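Phosphoribosylaminoimidazole-succinocarboxamide synthase (Pyrococcus horikoshii, PDB 4O7Z) catalyses the ATP-dependent joining of L-aspartate to 5-amino-1-(5-phospho-D-ribosyl)imidazole-4-carboxylate, a step of de novo purine (IMP) biosynthesis. Local coordinates at residues A[89-94]-A[116-121]. Sequence-based numbering, arbitrary orientation.
Sequences EVVVRN and IVELYY. With 5GP (guanosine-5'-monophosphate), chain B.
Arg93 bridges Glu118 on the neighbouring strand and the phosphate of bound GMP. Its CD lies against the Glu118 carboxylate, and the bend at the third torsion (chi3 72°) swings the guanidinium toward the phosphate. Arg93 NH1 makes a salt bridge with Glu118 OE1 (2.8 Å), near the guanidinium plane. Arg93 NH1 also donates to O1P of GMP (3.0 Å), again near that plane. Arg93 NH2 donates to O2P of GMP (2.6 Å). C5' of GMP lies over one guanidinium face. Arg93 NH1 meets Glu118 OE1 on the syn side, tilted 32° from the carboxylate plane; from the opposite face, Tyr120 OH donates to Glu118 OE1 (2.6 Å), so two donors fix the carboxylate's rotation. Val91 lies on the same face of the sheet: its CG2 rests obliquely on the Tyr120 ring (3.7 Å from CE2), and its CG1, anti to the backbone N (chi1 175°), touches C5' of GMP (3.7 Å). The antiparallel strands 89-93 and 116-121 pair through six backbone hydrogen bonds at Glu89–Tyr120, Val91–Glu118 and Arg93–Ile116. Val90, Val92, Val117 and Leu119 point to the other face, where Val90 CG1 meets Val117 CG1 at 3.8 Å and helix 143-165 packs against the valines. A leucine in place of Arg93 would probably strip the phosphate of two donors and leave the buried Glu118 carboxylate without its cationic mate. Ser99, Asp173, Arg198 and Arg214 also bind GMP; the face carrying Glu89, Val91 and Arg93 thus borders a nucleoside monophosphate site, consistent with phosphoribosyl substrate recognition. Glu118 is a second-shell residue that positions Arg93 and probably offsets part of its charge, and Tyr120 in turn holds Glu118.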
loop_
_atom_site.group_PDB
_atom_site.type_symbol
_atom_site.label_atom_id
_atom_site.label_comp_id
_atom_site.label_asym_id
_atom_site.label_seq_id
_atom_site.Cartn_x
_atom_site.Cartn_y
_atom_site.Cartn_z
ATOM N N GLU A 89 3.692 7.984 -8.460
ATOM C CA GLU A 89 3.497 9.241 -7.777
ATOM C C GLU A 89 3.946 8.943 -6.377
ATOM O O GLU A 89 3.539 7.926 -5.791
ATOM C CB GLU A 89 2.033 9.644 -7.800
ATOM C CG GLU A 89 1.520 9.925 -9.201
ATOM C CD GLU A 89 0.017 10.070 -9.222
ATOM O OE1 GLU A 89 -0.489 10.756 -10.123
ATOM O OE2 GLU A 89 -0.658 9.491 -8.332
ATOM N N VAL A 90 4.830 9.796 -5.861
ATOM C CA VAL A 90 5.456 9.579 -4.563
ATOM C C VAL A 90 4.920 10.620 -3.609
ATOM O O VAL A 90 5.137 11.814 -3.804
ATOM C CB VAL A 90 6.987 9.674 -4.648
ATOM C CG1 VAL A 90 7.628 9.388 -3.289
ATOM C CG2 VAL A 90 7.518 8.694 -5.698
ATOM N N VAL A 91 4.220 10.166 -2.572
ATOM C CA VAL A 91 3.545 11.086 -1.676
ATOM C C VAL A 91 4.260 11.137 -0.316
ATOM O O VAL A 91 4.485 10.111 0.315
ATOM C CB VAL A 91 2.025 10.749 -1.546
ATOM C CG1 VAL A 91 1.365 11.644 -0.511
ATOM C CG2 VAL A 91 1.313 10.930 -2.896
ATOM N N VAL A 92 4.641 12.335 0.109
ATOM C CA VAL A 92 5.169 12.550 1.460
ATOM C C VAL A 92 4.103 13.253 2.331
ATOM O O VAL A 92 3.493 14.204 1.900
ATOM C CB VAL A 92 6.492 13.340 1.423
ATOM C CG1 VAL A 92 7.167 13.337 2.794
ATOM C CG2 VAL A 92 7.429 12.739 0.385
ATOM N N ARG A 93 3.874 12.745 3.535
ATOM C CA ARG A 93 2.828 13.236 4.439
ATOM C C ARG A 93 3.416 13.579 5.825
ATOM O O ARG A 93 4.084 12.747 6.445
ATOM C CB ARG A 93 1.691 12.200 4.531
ATOM C CG ARG A 93 1.474 11.425 3.212
ATOM C CD ARG A 93 0.194 10.596 3.154
ATOM N NE ARG A 93 -0.974 11.458 3.037
ATOM C CZ ARG A 93 -1.917 11.403 2.094
ATOM N NH1 ARG A 93 -1.890 10.492 1.108
ATOM N NH2 ARG A 93 -2.908 12.294 2.150
ATOM N N ASN A 94 3.203 14.821 6.266
ATOM C CA ASN A 94 3.631 15.316 7.591
ATOM C C ASN A 94 2.456 15.477 8.563
ATOM O O ASN A 94 2.610 15.308 9.792
ATOM C CB ASN A 94 4.340 16.674 7.462
ATOM C CG ASN A 94 5.569 16.613 6.571
ATOM O OD1 ASN A 94 6.427 15.751 6.744
ATOM N ND2 ASN A 94 5.658 17.530 5.617
ATOM N N ILE A 116 5.413 10.181 6.478
ATOM C CA ILE A 116 4.978 8.975 5.781
ATOM C C ILE A 116 5.282 9.127 4.297
ATOM O O ILE A 116 5.014 10.185 3.715
ATOM C CB ILE A 116 3.478 8.684 6.017
ATOM C CG1 ILE A 116 3.241 8.299 7.473
ATOM C CG2 ILE A 116 2.987 7.550 5.125
ATOM C CD1 ILE A 116 1.768 8.190 7.838
ATOM N N VAL A 117 5.851 8.095 3.682
ATOM C CA VAL A 117 6.023 8.081 2.208
ATOM C C VAL A 117 5.112 6.979 1.647
ATOM O O VAL A 117 5.157 5.829 2.105
ATOM C CB VAL A 117 7.489 7.836 1.752
ATOM C CG1 VAL A 117 7.632 7.912 0.236
ATOM C CG2 VAL A 117 8.449 8.826 2.396
ATOM N N GLU A 118 4.286 7.343 0.672
ATOM C CA GLU A 118 3.411 6.392 -0.025
ATOM C C GLU A 118 3.714 6.365 -1.516
ATOM O O GLU A 118 3.943 7.418 -2.141
ATOM C CB GLU A 118 1.938 6.742 0.191
ATOM C CG GLU A 118 1.567 6.934 1.658
ATOM C CD GLU A 118 0.149 7.419 1.853
ATOM O OE1 GLU A 118 -0.389 8.124 0.974
ATOM O OE2 GLU A 118 -0.443 7.093 2.901
ATOM N N LEU A 119 3.713 5.163 -2.083
ATOM C CA LEU A 119 3.953 5.000 -3.514
ATOM C C LEU A 119 2.636 4.682 -4.197
ATOM O O LEU A 119 1.892 3.829 -3.724
ATOM C CB LEU A 119 4.958 3.867 -3.778
ATOM C CG LEU A 119 6.311 4.037 -3.067
ATOM C CD1 LEU A 119 7.142 2.774 -3.202
ATOM C CD2 LEU A 119 7.071 5.263 -3.585
ATOM N N TYR A 120 2.366 5.363 -5.305
ATOM C CA TYR A 120 1.176 5.103 -6.111
ATOM C C TYR A 120 1.602 4.740 -7.530
ATOM O O TYR A 120 2.478 5.363 -8.110
ATOM C CB TYR A 120 0.217 6.304 -6.108
ATOM C CG TYR A 120 -0.390 6.554 -4.750
ATOM C CD1 TYR A 120 -1.608 5.951 -4.362
ATOM C CD2 TYR A 120 0.272 7.354 -3.825
ATOM C CE1 TYR A 120 -2.143 6.162 -3.081
ATOM C CE2 TYR A 120 -0.252 7.578 -2.571
ATOM C CZ TYR A 120 -1.439 6.981 -2.192
ATOM O OH TYR A 120 -1.886 7.263 -0.919
ATOM N N TYR A 121 0.994 3.705 -8.078
ATOM C CA TYR A 121 1.287 3.333 -9.439
ATOM C C TYR A 121 0.453 4.239 -10.374
ATOM O O TYR A 121 -0.764 4.258 -10.270
ATOM C CB TYR A 121 1.004 1.829 -9.607
ATOM C CG TYR A 121 1.005 1.291 -11.028
ATOM C CD1 TYR A 121 1.964 1.694 -11.957
ATOM C CD2 TYR A 121 0.058 0.349 -11.423
ATOM C CE1 TYR A 121 1.963 1.188 -13.262
ATOM C CE2 TYR A 121 0.049 -0.172 -12.715
ATOM C CZ TYR A 121 0.999 0.263 -13.626
ATOM O OH TYR A 121 0.993 -0.247 -14.889
HETATM P P 5GP B . -4.228 12.264 -1.219
HETATM O O1P 5GP B . -3.697 10.852 -1.233
HETATM O O2P 5GP B . -4.560 12.787 0.158
HETATM O O3P 5GP B . -5.301 12.537 -2.236
HETATM O "O5'" 5GP B . -3.024 13.187 -1.741
HETATM C "C5'" 5GP B . -1.844 13.457 -0.972
HETATM C "C4'" 5GP B . -1.070 14.659 -1.521
HETATM O "O4'" 5GP B . -0.516 14.397 -2.813
HETATM C "C3'" 5GP B . -1.946 15.897 -1.690
HETATM O "O3'" 5GP B . -1.148 17.049 -1.428
HETATM C "C2'" 5GP B . -2.321 15.924 -3.148
HETATM O "O2'" 5GP B . -2.516 17.285 -3.555
HETATM C "C1'" 5GP B . -1.130 15.226 -3.811
HETATM N N9 5GP B . -1.621 14.371 -4.921
HETATM C C8 5GP B . -1.773 13.023 -4.915
HETATM N N7 5GP B . -2.262 12.582 -6.102
HETATM C C5 5GP B . -2.421 13.662 -6.892
HETATM C C6 5GP B . -2.895 13.914 -8.275
HETATM O O6 5GP B . -3.266 12.961 -8.992
HETATM N N1 5GP B . -2.913 15.180 -8.723
HETATM C C2 5GP B . -2.513 16.229 -7.963
HETATM N N2 5GP B . -2.557 17.484 -8.494
HETATM N N3 5GP B . -2.069 16.075 -6.677
HETATM C C4 5GP B . -2.000 14.840 -6.116
#